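Local coordinates for protein SVS_variant_AS1 (Streptomyces sp. CWA1, PDB 6TJA) that probably catalyses, as an engineered ancestral relative of spiroviolene synthase, the metal-dependent cyclisation of a linear isoprenoid diphosphate to a polycyclic terpene, at residues 19-32 and 61-74. Sequence-based numbering, arbitrary orientation.
Sequences SAIHPRVHEVEKRA and ARFAPTAADEDRLL
The backbone N of H22 bonds to A61 O at 2.9 Å where the extended lead-in to helix 25-38 passes A61; farther on, the axes of helix 25-32 and helix 70-74 approach to 9.8 Å and cross at -56°. H22 sits between the two segments. With CG anti to the backbone N (chi1 -162°), its ring reaches the loop before helix 70-91, and NE2 gives A67 O a nearly straight 2.6 Å bond in the ring plane and on a carbonyl lone pair. ND1 accepts from R24 N, while the methyl CD2 of L73 lies over one face, 3.7 Å from the centroid, a CH-pi contact. Replacing H22 with an alanine would probably leave A67 O and R24 N without these partners and open a gap beneath L73. In the all-helical fold of class I terpene synthases, this contact ties the start of helix 25-38 to that of helix 70-91 near the surface. There R24, bent at chi2 and chi3, grips E70 side-on: NE meets OE1 at 2.8 Å from above the carboxylate plane, and NH2 meets OE2 at 3.2 Å on the syn side. R31 instead brings both terminal nitrogens end-on to the single oxygen D71 OD1, its guanidinium nearly perpendicular to the carboxylate (89°); L74 CD2 lies over one guanidinium face. Inward of these charged pairs, V28 suits its place because its two methyls go separate ways, CG2 to the aliphatic E70 CG at 3.7 Å and CG1 against L74. Small A61 lets V25 CG2 pack against its CB.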
loop_
_atom_site.group_PDB
_atom_site.type_symbol
_atom_site.label_atom_id
_atom_site.label_comp_id
_atom_site.label_asym_id
_atom_site.label_seq_id
_atom_site.Cartn_x
_atom_site.Cartn_y
_atom_site.Cartn_z
ATOM N N SER A 19 13.095 2.752 -28.035
ATOM C CA SER A 19 14.232 3.208 -27.209
ATOM C C SER A 19 14.389 4.711 -27.420
ATOM O O SER A 19 14.608 5.115 -28.553
ATOM C CB SER A 19 15.480 2.462 -27.537
ATOM O OG SER A 19 16.555 3.073 -26.858
ATOM N N ALA A 20 14.278 5.519 -26.373
ATOM C CA ALA A 20 14.500 6.976 -26.491
ATOM C C ALA A 20 14.948 7.525 -25.149
ATOM O O ALA A 20 14.599 6.927 -24.096
ATOM C CB ALA A 20 13.233 7.674 -26.970
ATOM N N ILE A 21 15.639 8.660 -25.192
ATOM C CA ILE A 21 16.180 9.314 -23.976
ATOM C C ILE A 21 15.938 10.821 -24.040
ATOM O O ILE A 21 15.991 11.399 -25.144
ATOM C CB ILE A 21 17.647 8.919 -23.803
ATOM C CG1 ILE A 21 18.156 9.362 -22.425
ATOM C CG2 ILE A 21 18.509 9.376 -24.982
ATOM C CD1 ILE A 21 19.291 8.499 -21.914
ATOM N N HIS A 22 15.635 11.417 -22.887
ATOM C CA HIS A 22 15.301 12.854 -22.799
ATOM C C HIS A 22 16.453 13.681 -23.377
ATOM O O HIS A 22 17.610 13.465 -23.034
ATOM C CB HIS A 22 14.973 13.225 -21.364
ATOM C CG HIS A 22 14.224 14.503 -21.268
ATOM N ND1 HIS A 22 14.830 15.705 -21.491
ATOM C CD2 HIS A 22 12.926 14.769 -20.994
ATOM C CE1 HIS A 22 13.953 16.676 -21.338
ATOM N NE2 HIS A 22 12.752 16.126 -21.075
ATOM N N PRO A 23 16.194 14.653 -24.283
ATOM C CA PRO A 23 17.271 15.498 -24.815
ATOM C C PRO A 23 18.026 16.323 -23.760
ATOM O O PRO A 23 19.106 16.734 -24.031
ATOM C CB PRO A 23 16.584 16.442 -25.821
ATOM C CG PRO A 23 15.091 16.274 -25.617
ATOM C CD PRO A 23 14.885 14.939 -24.905
ATOM N N ARG A 24 17.465 16.519 -22.566
ATOM C CA ARG A 24 18.121 17.292 -21.485
ATOM C C ARG A 24 18.665 16.354 -20.410
ATOM O O ARG A 24 18.873 16.817 -19.279
ATOM C CB ARG A 24 17.112 18.294 -20.928
ATOM C CG ARG A 24 16.465 19.139 -22.017
ATOM C CD ARG A 24 17.380 20.270 -22.462
ATOM N NE ARG A 24 17.527 21.174 -21.337
ATOM C CZ ARG A 24 18.333 22.226 -21.275
ATOM N NH1 ARG A 24 19.072 22.568 -22.309
ATOM N NH2 ARG A 24 18.382 22.928 -20.157
ATOM N N VAL A 25 18.929 15.091 -20.739
ATOM C CA VAL A 25 19.389 14.093 -19.728
ATOM C C VAL A 25 20.619 14.638 -18.982
ATOM O O VAL A 25 20.610 14.586 -17.742
ATOM C CB VAL A 25 19.653 12.698 -20.328
ATOM C CG1 VAL A 25 20.661 12.707 -21.474
ATOM C CG2 VAL A 25 20.104 11.739 -19.254
ATOM N N HIS A 26 21.627 15.167 -19.686
ATOM C CA HIS A 26 22.925 15.612 -19.086
ATOM C C HIS A 26 22.683 16.799 -18.148
ATOM O O HIS A 26 23.294 16.838 -17.103
ATOM C CB HIS A 26 23.984 15.900 -20.171
ATOM C CG HIS A 26 24.266 14.711 -21.046
ATOM N ND1 HIS A 26 23.993 14.702 -22.416
ATOM C CD2 HIS A 26 24.747 13.476 -20.755
ATOM C CE1 HIS A 26 24.339 13.527 -22.925
ATOM N NE2 HIS A 26 24.794 12.756 -21.929
ATOM N N GLU A 27 21.805 17.727 -18.498
ATOM C CA GLU A 27 21.472 18.892 -17.641
ATOM C C GLU A 27 20.816 18.375 -16.351
ATOM O O GLU A 27 21.134 18.904 -15.267
ATOM C CB GLU A 27 20.546 19.872 -18.369
ATOM C CG GLU A 27 21.219 20.669 -19.488
ATOM C CD GLU A 27 21.428 19.963 -20.822
ATOM O OE1 GLU A 27 20.957 18.813 -20.981
ATOM O OE2 GLU A 27 22.076 20.565 -21.712
ATOM N N VAL A 28 19.920 17.389 -16.458
ATOM C CA VAL A 28 19.200 16.834 -15.277
ATOM C C VAL A 28 20.192 16.037 -14.429
ATOM O O VAL A 28 20.159 16.195 -13.231
ATOM C CB VAL A 28 17.964 16.012 -15.686
ATOM C CG1 VAL A 28 17.459 15.145 -14.548
ATOM C CG2 VAL A 28 16.880 16.956 -16.161
ATOM N N GLU A 29 21.065 15.242 -15.030
ATOM C CA GLU A 29 22.066 14.446 -14.272
ATOM C C GLU A 29 22.955 15.380 -13.431
ATOM O O GLU A 29 23.346 14.993 -12.310
ATOM C CB GLU A 29 22.894 13.587 -15.222
ATOM C CG GLU A 29 23.689 12.514 -14.502
ATOM C CD GLU A 29 24.811 11.868 -15.297
ATOM O OE1 GLU A 29 24.766 11.924 -16.558
ATOM O OE2 GLU A 29 25.737 11.310 -14.647
ATOM N N LYS A 30 23.291 16.565 -13.940
ATOM C CA LYS A 30 24.218 17.490 -13.243
ATOM C C LYS A 30 23.518 17.924 -11.954
ATOM O O LYS A 30 24.099 17.779 -10.881
ATOM C CB LYS A 30 24.557 18.704 -14.114
ATOM C CG LYS A 30 26.036 19.010 -14.256
ATOM C CD LYS A 30 26.360 20.493 -14.330
ATOM C CE LYS A 30 27.857 20.743 -14.332
ATOM N NZ LYS A 30 28.194 22.117 -14.775
ATOM N N ARG A 31 22.280 18.395 -12.073
ATOM C CA ARG A 31 21.450 18.806 -10.913
ATOM C C ARG A 31 21.299 17.625 -9.949
ATOM O O ARG A 31 21.363 17.860 -8.722
ATOM C CB ARG A 31 20.129 19.379 -11.418
ATOM C CG ARG A 31 20.329 20.636 -12.258
ATOM C CD ARG A 31 19.034 21.080 -12.902
ATOM N NE ARG A 31 18.028 21.440 -11.914
ATOM C CZ ARG A 31 16.747 21.683 -12.188
ATOM N NH1 ARG A 31 16.271 21.566 -13.420
ATOM N NH2 ARG A 31 15.935 22.039 -11.216
ATOM N N ALA A 32 21.145 16.397 -10.472
ATOM C CA ALA A 32 20.950 15.169 -9.662
ATOM C C ALA A 32 22.214 14.905 -8.835
ATOM O O ALA A 32 22.099 14.647 -7.630
ATOM C CB ALA A 32 20.593 13.998 -10.545
ATOM N N ALA A 61 15.344 9.154 -17.582
ATOM C CA ALA A 61 15.277 9.967 -18.815
ATOM C C ALA A 61 14.816 9.100 -19.997
ATOM O O ALA A 61 14.327 9.646 -21.015
ATOM C CB ALA A 61 16.632 10.610 -19.062
ATOM N N ARG A 62 15.007 7.789 -19.887
ATOM C CA ARG A 62 14.499 6.776 -20.845
ATOM C C ARG A 62 13.028 6.414 -20.587
ATOM O O ARG A 62 12.372 5.932 -21.534
ATOM C CB ARG A 62 15.378 5.534 -20.790
ATOM C CG ARG A 62 16.822 5.814 -21.182
ATOM C CD ARG A 62 17.623 4.560 -20.865
ATOM N NE ARG A 62 19.032 4.717 -21.152
ATOM C CZ ARG A 62 19.565 4.600 -22.355
ATOM N NH1 ARG A 62 18.807 4.285 -23.391
ATOM N NH2 ARG A 62 20.859 4.785 -22.520
ATOM N N PHE A 63 12.521 6.650 -19.399
ATOM C CA PHE A 63 11.136 6.369 -19.078
ATOM C C PHE A 63 10.237 7.506 -19.519
ATOM O O PHE A 63 9.167 7.284 -19.946
ATOM C CB PHE A 63 10.965 6.157 -17.580
ATOM C CG PHE A 63 11.312 4.796 -17.119
ATOM C CD1 PHE A 63 12.550 4.275 -17.362
ATOM C CD2 PHE A 63 10.393 4.031 -16.462
ATOM C CE1 PHE A 63 12.873 3.020 -16.955
ATOM C CE2 PHE A 63 10.703 2.769 -16.051
ATOM C CZ PHE A 63 11.947 2.267 -16.290
ATOM N N ALA A 64 10.732 8.726 -19.434
ATOM C CA ALA A 64 9.973 9.907 -19.785
ATOM C C ALA A 64 10.806 10.811 -20.685
ATOM O O ALA A 64 11.197 11.879 -20.311
ATOM C CB ALA A 64 9.570 10.623 -18.525
ATOM N N PRO A 65 11.059 10.360 -21.890
ATOM C CA PRO A 65 11.947 11.113 -22.753
ATOM C C PRO A 65 11.421 12.404 -23.380
ATOM O O PRO A 65 12.182 13.008 -24.032
ATOM C CB PRO A 65 12.370 10.089 -23.788
ATOM C CG PRO A 65 11.245 9.148 -23.859
ATOM C CD PRO A 65 10.543 9.157 -22.546
ATOM N N THR A 66 10.165 12.783 -23.205
ATOM C CA THR A 66 9.639 14.057 -23.758
ATOM C C THR A 66 9.046 14.910 -22.636
ATOM O O THR A 66 8.360 15.885 -22.954
ATOM C CB THR A 66 8.667 13.787 -24.904
ATOM O OG1 THR A 66 7.492 13.205 -24.344
ATOM C CG2 THR A 66 9.269 12.869 -25.942
ATOM N N ALA A 67 9.355 14.585 -21.377
ATOM C CA ALA A 67 8.955 15.370 -20.188
ATOM C C ALA A 67 9.226 16.853 -20.459
ATOM O O ALA A 67 10.414 17.205 -20.703
ATOM C CB ALA A 67 9.725 14.888 -18.989
ATOM N N ALA A 68 8.179 17.682 -20.418
ATOM C CA ALA A 68 8.233 19.100 -20.850
ATOM C C ALA A 68 8.966 19.924 -19.790
ATOM O O ALA A 68 9.685 20.865 -20.167
ATOM C CB ALA A 68 6.831 19.615 -21.133
ATOM N N ASP A 69 8.834 19.548 -18.525
ATOM C CA ASP A 69 9.406 20.221 -17.370
ATOM C C ASP A 69 10.560 19.463 -16.748
ATOM O O ASP A 69 10.376 18.450 -16.143
ATOM C CB ASP A 69 8.322 20.383 -16.332
ATOM C CG ASP A 69 8.689 21.312 -15.239
ATOM O OD1 ASP A 69 9.850 21.605 -15.043
ATOM O OD2 ASP A 69 7.775 21.749 -14.561
ATOM N N GLU A 70 11.733 20.042 -16.856
ATOM C CA GLU A 70 12.940 19.475 -16.335
ATOM C C GLU A 70 12.932 19.241 -14.845
ATOM O O GLU A 70 13.611 18.391 -14.354
ATOM C CB GLU A 70 14.058 20.409 -16.646
ATOM C CG GLU A 70 15.092 19.845 -17.540
ATOM C CD GLU A 70 15.809 20.923 -18.309
ATOM O OE1 GLU A 70 15.429 21.159 -19.447
ATOM O OE2 GLU A 70 16.737 21.525 -17.772
ATOM N N ASP A 71 12.188 20.042 -14.131
ATOM C CA ASP A 71 12.144 19.856 -12.721
ATOM C C ASP A 71 11.378 18.605 -12.383
ATOM O O ASP A 71 11.625 18.007 -11.395
ATOM C CB ASP A 71 11.540 21.048 -12.001
ATOM C CG ASP A 71 12.234 22.342 -12.300
ATOM O OD1 ASP A 71 13.419 22.393 -12.558
ATOM O OD2 ASP A 71 11.555 23.340 -12.267
ATOM N N ARG A 72 10.435 18.226 -13.212
ATOM C CA ARG A 72 9.637 16.994 -12.957
ATOM C C ARG A 72 10.507 15.771 -13.236
ATOM O O ARG A 72 10.443 14.826 -12.453
ATOM C CB ARG A 72 8.363 16.966 -13.790
ATOM C CG ARG A 72 7.314 17.964 -13.331
ATOM C CD ARG A 72 6.172 17.934 -14.323
ATOM N NE ARG A 72 5.055 18.749 -13.907
ATOM C CZ ARG A 72 3.904 18.318 -13.393
ATOM N NH1 ARG A 72 3.674 17.033 -13.109
ATOM N NH2 ARG A 72 2.978 19.222 -13.131
ATOM N N LEU A 73 11.318 15.807 -14.299
ATOM C CA LEU A 73 12.230 14.693 -14.637
ATOM C C LEU A 73 13.308 14.618 -13.560
ATOM O O LEU A 73 13.771 13.498 -13.264
ATOM C CB LEU A 73 12.836 14.899 -16.031
ATOM C CG LEU A 73 13.824 13.828 -16.471
ATOM C CD1 LEU A 73 13.177 12.439 -16.433
ATOM C CD2 LEU A 73 14.356 14.125 -17.849
ATOM N N LEU A 74 13.719 15.767 -13.012
ATOM C CA LEU A 74 14.739 15.772 -11.938
ATOM C C LEU A 74 14.163 15.071 -10.706
ATOM O O LEU A 74 14.825 14.176 -10.188
ATOM C CB LEU A 74 15.188 17.199 -11.599
ATOM C CG LEU A 74 16.111 17.312 -10.385
ATOM C CD1 LEU A 74 17.332 16.407 -10.554
ATOM C CD2 LEU A 74 16.519 18.769 -10.166
HETATM O O HOH W 1 16.215 3.572 -23.929
HETATM O O HOH W 2 13.439 4.419 -23.519
#